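Long-range contact in protease Do-like 1, chloroplastic (Arabidopsis thaliana, PDB 3QO6), which acts as a chloroplast serine protease of the HtrA type, needed at high temperature and possibly involved in degrading damaged proteins: residues B[231-236]-B[328-333]. Residues are numbered along the deposited sequence; the frame is centred on the assembly and turned at random.
Sequences TRPILG and VTLEPK
I234 and E331 pair in an antiparallel bridge that shows how a short edge strand can be held by backbone bonds together with a few apolar contacts. I234 N, tilted 28° from the carbonyl plane, donates to E331 O (3.0 Å); I234 O takes a weak bond back from E331 N and a CA-H contact from L330. Two residues along, K333 N donates to R232 O (3.3 Å), nearly in line with the C=O bond. Between these bonds P233 is paired with P332, their rings diverging; neither has an N-H to give, as suits a non-hydrogen-bonded pair.

The I234 side chain can be followed outward. CB lies near E331 O; CG1, set between the backbone N and the carbonyl carbon (chi1 69°), rests on that same oxygen. CG2 branches to K333 CB at 3.4 Å, the two side chains crossing at about a right angle, while CD1 ends near K333 CA and P332 O. With an alanine at I234, K333 CB would probably lose its apolar cover and the lysine chain be freer to shift.

Beyond the bridge, P233 CB packs on L330 CD2 (3.6 Å) and L235 CD2 on V328 CG1 (3.7 Å).

L235 and G236 hydrogen-bond a bound peptide through their backbones. In this PDZ domain, strand 326-332 runs between 233-234 and 312-318; helix 263-266 touches V328 and E331, the latter salt-bridged to K266.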
loop_
_atom_site.group_PDB
_atom_site.type_symbol
_atom_site.label_atom_id
_atom_site.label_comp_id
_atom_site.label_asym_id
_atom_site.label_seq_id
_atom_site.Cartn_x
_atom_site.Cartn_y
_atom_site.Cartn_z
ATOM N N THR B 231 17.198 -38.622 14.958
ATOM C CA THR B 231 17.697 -38.106 16.219
ATOM C C THR B 231 18.930 -37.264 16.011
ATOM O O THR B 231 19.976 -37.740 15.525
ATOM C CB THR B 231 17.950 -39.254 17.229
ATOM O OG1 THR B 231 16.685 -39.781 17.646
ATOM C CG2 THR B 231 18.712 -38.758 18.450
ATOM N N ARG B 232 18.790 -35.996 16.387
ATOM C CA ARG B 232 19.853 -35.025 16.221
ATOM C C ARG B 232 20.381 -34.483 17.537
ATOM O O ARG B 232 19.633 -34.167 18.463
ATOM C CB ARG B 232 19.338 -33.880 15.337
ATOM C CG ARG B 232 18.825 -34.316 13.943
ATOM C CD ARG B 232 18.186 -33.143 13.217
ATOM N NE ARG B 232 18.106 -33.348 11.776
ATOM C CZ ARG B 232 19.125 -33.763 11.025
ATOM N NH1 ARG B 232 20.305 -34.027 11.582
ATOM N NH2 ARG B 232 18.975 -33.895 9.713
ATOM N N PRO B 233 21.698 -34.326 17.618
ATOM C CA PRO B 233 22.404 -33.825 18.808
ATOM C C PRO B 233 22.190 -32.344 19.126
ATOM O O PRO B 233 21.928 -31.553 18.238
ATOM C CB PRO B 233 23.860 -34.099 18.464
ATOM C CG PRO B 233 23.867 -33.792 16.944
ATOM C CD PRO B 233 22.607 -34.471 16.463
ATOM N N ILE B 234 22.311 -31.979 20.397
ATOM C CA ILE B 234 22.200 -30.587 20.782
ATOM C C ILE B 234 23.204 -30.263 21.850
ATOM O O ILE B 234 23.598 -31.144 22.605
ATOM C CB ILE B 234 20.842 -30.224 21.335
ATOM C CG1 ILE B 234 20.642 -30.894 22.690
ATOM C CG2 ILE B 234 19.793 -30.581 20.338
ATOM C CD1 ILE B 234 19.417 -30.352 23.421
ATOM N N LEU B 235 23.595 -28.989 21.909
ATOM C CA LEU B 235 24.551 -28.486 22.901
ATOM C C LEU B 235 23.742 -28.024 24.072
ATOM O O LEU B 235 24.230 -27.927 25.199
ATOM C CB LEU B 235 25.291 -27.273 22.366
ATOM C CG LEU B 235 26.783 -27.344 22.062
ATOM C CD1 LEU B 235 27.210 -25.974 21.572
ATOM C CD2 LEU B 235 27.577 -27.714 23.290
ATOM N N GLY B 236 22.486 -27.712 23.784
ATOM C CA GLY B 236 21.620 -27.246 24.833
ATOM C C GLY B 236 21.802 -25.768 25.139
ATOM O O GLY B 236 21.803 -25.376 26.312
ATOM N N VAL B 328 31.744 -30.914 26.296
ATOM C CA VAL B 328 30.318 -31.127 26.409
ATOM C C VAL B 328 29.955 -32.357 25.606
ATOM O O VAL B 328 30.425 -32.531 24.484
ATOM C CB VAL B 328 29.542 -29.930 25.850
ATOM C CG1 VAL B 328 28.058 -30.088 26.135
ATOM C CG2 VAL B 328 30.061 -28.656 26.473
ATOM N N THR B 329 29.150 -33.235 26.188
ATOM C CA THR B 329 28.712 -34.421 25.453
ATOM C C THR B 329 27.284 -34.154 24.975
ATOM O O THR B 329 26.354 -33.966 25.770
ATOM C CB THR B 329 28.750 -35.713 26.310
ATOM O OG1 THR B 329 29.020 -35.387 27.676
ATOM C CG2 THR B 329 29.834 -36.643 25.804
ATOM N N LEU B 330 27.130 -34.135 23.660
ATOM C CA LEU B 330 25.848 -33.848 23.058
ATOM C C LEU B 330 24.767 -34.882 23.303
ATOM O O LEU B 330 24.979 -36.073 23.092
ATOM C CB LEU B 330 26.034 -33.621 21.550
ATOM C CG LEU B 330 26.886 -32.413 21.152
ATOM C CD1 LEU B 330 28.310 -32.820 21.073
ATOM C CD2 LEU B 330 26.447 -31.906 19.811
ATOM N N GLU B 331 23.603 -34.418 23.741
ATOM C CA GLU B 331 22.465 -35.293 23.997
ATOM C C GLU B 331 21.368 -35.024 22.989
ATOM O O GLU B 331 21.287 -33.935 22.417
ATOM C CB GLU B 331 21.891 -35.032 25.380
ATOM C CG GLU B 331 22.893 -35.150 26.484
ATOM C CD GLU B 331 22.408 -34.469 27.739
ATOM O OE1 GLU B 331 23.169 -34.425 28.724
ATOM O OE2 GLU B 331 21.259 -33.972 27.739
ATOM N N PRO B 332 20.486 -36.010 22.770
ATOM C CA PRO B 332 19.389 -35.826 21.818
ATOM C C PRO B 332 18.511 -34.658 22.224
ATOM O O PRO B 332 18.371 -34.362 23.403
ATOM C CB PRO B 332 18.642 -37.163 21.877
ATOM C CG PRO B 332 18.924 -37.655 23.258
ATOM C CD PRO B 332 20.392 -37.323 23.428
ATOM N N LYS B 333 17.927 -33.997 21.232
ATOM C CA LYS B 333 17.045 -32.858 21.460
ATOM C C LYS B 333 15.751 -33.418 22.056
ATOM O O LYS B 333 15.199 -34.379 21.509
ATOM C CB LYS B 333 16.783 -32.183 20.107
ATOM C CG LYS B 333 15.738 -31.070 20.055
ATOM C CD LYS B 333 15.236 -30.946 18.603
ATOM C CE LYS B 333 14.119 -29.913 18.396
ATOM N NZ LYS B 333 14.599 -28.511 18.569
#